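Local atomic coordinates of probable ribose-5-phosphate isomerase B (Mycoplasma genitalium, PDB entry 6MU0), a protein that probably interconverts ribulose 5-phosphate and ribose 5-phosphate in the non-oxidative stage of the pentose phosphate pathway, as a homodimer. Residues 17-22 and 49-54; 59-64 and 88-93. One frame throughout, in Å; residues are numbered along the deposited sequence.

Contact 1 of 2, residues 17-22 and 49-54; sequences SDHTGL and ANDDYP. With 5RP (ribulose-5-phosphate), chain B.
D51 OD1 is gripped twice by a single residue, H19, in the substrate site of this LacAB/RpiB-family isomerase, where the loop after strand 12-16 meets the approach to helix 53-66. The backbone N of H19 reaches OD1 at 2.8 Å and uses the syn lone pair; the ring ND1 comes to the same oxygen at 2.7 Å, from above the carboxylate plane but within the plane of its own ring. With ND1 taken up by this His-carboxylate bond, NE2 is the nitrogen turned to the phosphate. H19 NE2 then donates to the ribulose-5-phosphate oxygen O11 at 2.7 Å in a nearly straight line (177°). D51 is thus a second-shell residue positioning a first-shell ligand contact, and its negative charge would be expected to favour an imidazole that carries protons on both nitrogens, consistent with the two donated bonds. One face of the H19 ring is covered by the carbonyl oxygen A49 O, which sits over the ring centre and whose angle is too poor for a hydrogen bond.

D18 works the sugar end. Its OD2 accepts from the ligand hydroxyl O13 at 2.6 Å, while OD1 is held by the hydroxyl and the backbone N of T20, the latter bond closing an Asx turn. With chi1 at 72°, CG of D18 lies between the backbone N and the carbonyl carbon, and the carboxylate runs alongside Y53, whose ring plane is turned 72° from it. The Y53 ring in turn lays one face against C2 of the ligand. R121 and the backbone N atoms of G78, T79 and G82 also hydrogen-bond the ligand. Between the two segments a single water ties three groups together, donating to D18 OD2 and D51 O and accepting from Y53 N at 2.9 Å.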
loop_
_atom_site.group_PDB
_atom_site.type_symbol
_atom_site.label_atom_id
_atom_site.label_comp_id
_atom_site.label_asym_id
_atom_site.label_seq_id
_atom_site.Cartn_x
_atom_site.Cartn_y
_atom_site.Cartn_z
ATOM N N SER A 17 -7.739 -5.028 3.809
ATOM C CA SER A 17 -8.417 -3.914 4.455
ATOM C C SER A 17 -8.848 -4.361 5.841
ATOM O O SER A 17 -8.608 -5.498 6.247
ATOM C CB SER A 17 -9.638 -3.475 3.639
ATOM O OG SER A 17 -10.673 -4.445 3.674
ATOM N N ASP A 18 -9.499 -3.465 6.579
ATOM C CA ASP A 18 -10.368 -3.918 7.651
ATOM C C ASP A 18 -11.814 -3.905 7.157
ATOM O O ASP A 18 -12.090 -3.721 5.963
ATOM C CB ASP A 18 -10.148 -3.139 8.953
ATOM C CG ASP A 18 -10.675 -1.710 8.905
ATOM O OD1 ASP A 18 -11.137 -1.265 7.829
ATOM O OD2 ASP A 18 -10.609 -1.032 9.965
ATOM N N HIS A 19 -12.747 -4.103 8.091
ATOM C CA HIS A 19 -14.168 -4.163 7.768
ATOM C C HIS A 19 -14.685 -2.922 7.056
ATOM O O HIS A 19 -15.754 -2.994 6.444
ATOM C CB HIS A 19 -14.987 -4.352 9.047
ATOM C CG HIS A 19 -14.719 -3.318 10.102
ATOM N ND1 HIS A 19 -13.757 -3.481 11.076
ATOM C CD2 HIS A 19 -15.281 -2.106 10.330
ATOM C CE1 HIS A 19 -13.739 -2.415 11.860
ATOM N NE2 HIS A 19 -14.655 -1.565 11.428
ATOM N N THR A 20 -13.988 -1.784 7.143
ATOM C CA THR A 20 -14.496 -0.564 6.522
ATOM C C THR A 20 -14.278 -0.530 5.019
ATOM O O THR A 20 -14.845 0.341 4.353
ATOM C CB THR A 20 -13.842 0.697 7.120
ATOM O OG1 THR A 20 -12.476 0.787 6.692
ATOM C CG2 THR A 20 -13.909 0.707 8.638
ATOM N N GLY A 21 -13.463 -1.427 4.473
ATOM C CA GLY A 21 -12.984 -1.238 3.119
ATOM C C GLY A 21 -13.236 -2.359 2.131
ATOM O O GLY A 21 -12.550 -2.427 1.108
ATOM N N LEU A 22 -14.222 -3.226 2.392
ATOM C CA LEU A 22 -14.385 -4.411 1.551
ATOM C C LEU A 22 -14.821 -4.064 0.131
ATOM O O LEU A 22 -14.352 -4.686 -0.832
ATOM C CB LEU A 22 -15.378 -5.379 2.181
ATOM C CG LEU A 22 -15.000 -5.849 3.584
ATOM C CD1 LEU A 22 -16.019 -6.862 4.084
ATOM C CD2 LEU A 22 -13.602 -6.436 3.588
ATOM N N ALA A 49 -17.928 -6.339 11.640
ATOM C CA ALA A 49 -17.903 -4.939 12.059
ATOM C C ALA A 49 -16.820 -4.638 13.084
ATOM O O ALA A 49 -16.457 -3.469 13.250
ATOM C CB ALA A 49 -19.252 -4.547 12.657
ATOM N N ASN A 50 -16.316 -5.654 13.786
ATOM C CA ASN A 50 -15.374 -5.457 14.880
ATOM C C ASN A 50 -13.943 -5.859 14.551
ATOM O O ASN A 50 -13.093 -5.813 15.448
ATOM C CB ASN A 50 -15.861 -6.215 16.108
ATOM C CG ASN A 50 -17.282 -5.871 16.436
ATOM O OD1 ASN A 50 -17.625 -4.693 16.546
ATOM N ND2 ASN A 50 -18.140 -6.883 16.523
ATOM N N ASP A 51 -13.645 -6.241 13.307
ATOM C CA ASP A 51 -12.306 -6.761 13.030
ATOM C C ASP A 51 -11.251 -5.656 13.093
ATOM O O ASP A 51 -11.556 -4.462 13.140
ATOM C CB ASP A 51 -12.260 -7.639 11.768
ATOM C CG ASP A 51 -12.397 -6.869 10.458
ATOM O OD1 ASP A 51 -12.297 -5.626 10.441
ATOM O OD2 ASP A 51 -12.592 -7.560 9.431
ATOM N N ASP A 52 -9.987 -6.081 13.118
ATOM C CA ASP A 52 -8.880 -5.246 13.576
ATOM C C ASP A 52 -7.880 -5.021 12.446
ATOM O O ASP A 52 -7.197 -5.959 12.022
ATOM C CB ASP A 52 -8.172 -5.907 14.765
ATOM C CG ASP A 52 -9.026 -5.957 16.023
ATOM O OD1 ASP A 52 -10.063 -5.263 16.102
ATOM O OD2 ASP A 52 -8.632 -6.696 16.949
ATOM N N TYR A 53 -7.743 -3.765 12.014
ATOM C CA TYR A 53 -6.850 -3.445 10.900
ATOM C C TYR A 53 -5.412 -3.941 11.062
ATOM O O TYR A 53 -4.809 -4.294 10.037
ATOM C CB TYR A 53 -6.893 -1.942 10.554
ATOM C CG TYR A 53 -6.342 -1.093 11.660
ATOM C CD1 TYR A 53 -4.976 -0.850 11.766
ATOM C CD2 TYR A 53 -7.179 -0.590 12.647
ATOM C CE1 TYR A 53 -4.460 -0.138 12.831
ATOM C CE2 TYR A 53 -6.677 0.145 13.708
ATOM C CZ TYR A 53 -5.314 0.366 13.799
ATOM O OH TYR A 53 -4.780 1.080 14.856
ATOM N N PRO A 54 -4.791 -3.985 12.251
ATOM C CA PRO A 54 -3.393 -4.448 12.280
ATOM C C PRO A 54 -3.223 -5.850 11.748
ATOM O O PRO A 54 -2.199 -6.151 11.123
ATOM C CB PRO A 54 -3.006 -4.364 13.762
ATOM C CG PRO A 54 -3.893 -3.318 14.301
ATOM C CD PRO A 54 -5.210 -3.536 13.600
HETATM C C2 5RP B . -7.802 3.128 11.675
HETATM C C3 5RP B . -9.191 3.220 11.075
HETATM C C5 5RP B . -10.141 2.035 11.310
HETATM O O13 5RP B . -10.720 1.609 10.092
HETATM C C6 5RP B . -11.201 2.585 12.266
HETATM O O14 5RP B . -10.551 3.004 13.465
HETATM C C7 5RP B . -12.278 1.571 12.580
HETATM O O8 5RP B . -13.336 2.255 13.275
HETATM P P9 5RP B . -14.607 1.423 13.790
HETATM O O12 5RP B . -15.491 2.441 14.451
HETATM O O11 5RP B . -15.245 0.782 12.562
HETATM O O10 5RP B . -14.105 0.354 14.741
HETATM O O4 5RP B . -9.583 4.197 10.473
HETATM O O1 5RP B . -7.049 4.298 11.378
HETATM O O HOH W 1 -10.105 -2.169 12.473
#

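Contact 2 of 2, residues 59-64 and 88-93; sequences LVADKV and NKVKGV
A61 CB meets V90 CG2 at 3.5 Å, closer than carbon pairs usually approach, and this is the tight spot where helix 53-66 packs on the loop between helix 81-88 and strand 95-97 in the Rossmann-like alpha/beta fold. The loop folds as a type II beta turn from V90 to V93, closed by the backbone bond from V93 N to V90 O, and the turn sets both valines toward the helix. V90 straddles one helical residue: CG2 lies on the A61 methyl, while CG1, anti to the backbone N (chi1 179°), reaches the carbonyl oxygen A61 O at 3.6 Å. V93 CG2 comes to A61 O as well, also at 3.6 Å, so two valine branches lie against one helix carbonyl.

Farther along the helix the fit relaxes. V64 CG1 stands 4.3 Å from V93 CG2, and both valines continue onto N114 and V115, which leads this end of the contact into the sheet. The solvent side belongs to D62. Its bond from the backbone leads away from the loop, yet its end comes back toward V90, the two side chains crossing at about a right angle. No hydrogen bond joins the two segments. G92, at the third position of the turn with a positive phi of 83°, instead ties the loop elsewhere, its N bonding to E156 and its O to N114. On the exposed side, D62 OD1 rests 3.7 Å from V90 CG1.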
loop_
_atom_site.group_PDB
_atom_site.type_symbol
_atom_site.label_atom_id
_atom_site.label_comp_id
_atom_site.label_asym_id
_atom_site.label_seq_id
_atom_site.Cartn_x
_atom_site.Cartn_y
_atom_site.Cartn_z
ATOM N N LEU A 59 -0.497 -8.901 7.455
ATOM C CA LEU A 59 -0.548 -9.887 6.379
ATOM C C LEU A 59 0.084 -9.335 5.109
ATOM O O LEU A 59 0.914 -9.991 4.473
ATOM C CB LEU A 59 -1.991 -10.302 6.103
ATOM C CG LEU A 59 -2.657 -11.219 7.126
ATOM C CD1 LEU A 59 -4.085 -11.498 6.685
ATOM C CD2 LEU A 59 -1.887 -12.524 7.316
ATOM N N VAL A 60 -0.302 -8.121 4.720
ATOM C CA VAL A 60 0.243 -7.511 3.511
ATOM C C VAL A 60 1.713 -7.169 3.701
ATOM O O VAL A 60 2.557 -7.476 2.851
ATOM C CB VAL A 60 -0.574 -6.260 3.138
ATOM C CG1 VAL A 60 0.180 -5.402 2.132
ATOM C CG2 VAL A 60 -1.929 -6.652 2.591
ATOM N N ALA A 61 2.033 -6.480 4.798
ATOM C CA ALA A 61 3.386 -5.971 4.974
ATOM C C ALA A 61 4.398 -7.102 5.114
ATOM O O ALA A 61 5.521 -6.999 4.604
ATOM C CB ALA A 61 3.437 -5.033 6.172
ATOM N N ASP A 62 4.028 -8.190 5.796
ATOM C CA ASP A 62 4.943 -9.320 5.901
ATOM C C ASP A 62 5.219 -9.952 4.541
ATOM O O ASP A 62 6.318 -10.463 4.318
ATOM C CB ASP A 62 4.415 -10.357 6.896
ATOM C CG ASP A 62 4.667 -9.969 8.348
ATOM O OD1 ASP A 62 5.605 -9.191 8.624
ATOM O OD2 ASP A 62 3.927 -10.467 9.224
ATOM N N LYS A 63 4.247 -9.924 3.619
ATOM C CA LYS A 63 4.516 -10.402 2.263
ATOM C C LYS A 63 5.464 -9.459 1.532
ATOM O O LYS A 63 6.430 -9.901 0.895
ATOM C CB LYS A 63 3.214 -10.566 1.476
ATOM C CG LYS A 63 2.370 -11.749 1.887
ATOM C CD LYS A 63 3.025 -13.060 1.494
ATOM C CE LYS A 63 2.091 -14.228 1.758
ATOM N NZ LYS A 63 2.713 -15.520 1.368
ATOM N N VAL A 64 5.194 -8.150 1.595
ATOM C CA VAL A 64 6.057 -7.186 0.919
ATOM C C VAL A 64 7.485 -7.291 1.438
ATOM O O VAL A 64 8.445 -7.218 0.664
ATOM C CB VAL A 64 5.471 -5.767 1.038
ATOM C CG1 VAL A 64 6.442 -4.725 0.500
ATOM C CG2 VAL A 64 4.148 -5.701 0.298
ATOM N N ASN A 88 4.430 0.227 8.529
ATOM C CA ASN A 88 5.764 0.794 8.681
ATOM C C ASN A 88 6.566 0.145 9.805
ATOM O O ASN A 88 7.787 0.312 9.838
ATOM C CB ASN A 88 5.688 2.315 8.861
ATOM C CG ASN A 88 5.585 3.050 7.543
ATOM O OD1 ASN A 88 6.382 2.811 6.631
ATOM N ND2 ASN A 88 4.610 3.949 7.428
ATOM N N LYS A 89 5.932 -0.611 10.705
ATOM C CA LYS A 89 6.706 -1.353 11.692
ATOM C C LYS A 89 7.487 -2.502 11.069
ATOM O O LYS A 89 8.425 -3.004 11.692
ATOM C CB LYS A 89 5.802 -1.912 12.795
ATOM C CG LYS A 89 5.068 -0.878 13.617
ATOM C CD LYS A 89 6.042 0.053 14.308
ATOM C CE LYS A 89 5.332 1.126 15.118
ATOM N NZ LYS A 89 6.335 2.019 15.763
ATOM N N VAL A 90 7.129 -2.925 9.863
ATOM C CA VAL A 90 7.679 -4.125 9.251
ATOM C C VAL A 90 8.978 -3.785 8.528
ATOM O O VAL A 90 9.058 -2.791 7.793
ATOM C CB VAL A 90 6.642 -4.758 8.308
ATOM C CG1 VAL A 90 7.203 -6.001 7.643
ATOM C CG2 VAL A 90 5.371 -5.082 9.085
ATOM N N LYS A 91 9.996 -4.619 8.736
ATOM C CA LYS A 91 11.302 -4.394 8.128
ATOM C C LYS A 91 11.199 -4.358 6.611
ATOM O O LYS A 91 10.583 -5.230 5.991
ATOM C CB LYS A 91 12.254 -5.516 8.534
ATOM C CG LYS A 91 12.600 -5.522 10.009
ATOM C CD LYS A 91 13.460 -4.327 10.390
ATOM C CE LYS A 91 13.757 -4.309 11.883
ATOM N NZ LYS A 91 12.518 -4.112 12.682
ATOM N N GLY A 92 11.817 -3.340 6.013
ATOM C CA GLY A 92 11.843 -3.205 4.576
ATOM C C GLY A 92 10.616 -2.559 3.981
ATOM O O GLY A 92 10.595 -2.306 2.769
ATOM N N VAL A 93 9.599 -2.285 4.779
ATOM C CA VAL A 93 8.375 -1.685 4.271
ATOM C C VAL A 93 8.457 -0.171 4.387
ATOM O O VAL A 93 8.929 0.374 5.392
ATOM C CB VAL A 93 7.148 -2.258 5.003
ATOM C CG1 VAL A 93 5.887 -1.471 4.654
ATOM C CG2 VAL A 93 6.984 -3.722 4.641
#

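Overall arrangement
Helix 53-66 is the element common to both contacts: contact 1 lies at its start, through Y53, and contact 2 uses a section farther on. Their centres lie 18 Å apart, and the nearest atoms, about 5 Å apart, do not touch. Along the chain they come in series, 17-22 with 49-54 closing before 59-64 meets 88-93. The chain's parallel sheet, with strand order 38-41, 12-16, 72-75, 115-117, 95-97, is the core that both border. The pair illustrates a general principle of such alpha/beta enzymes: polar groups for the substrate gather on loops after the strands and at helix starts, while the helix body packs through apolar side chains away from the site.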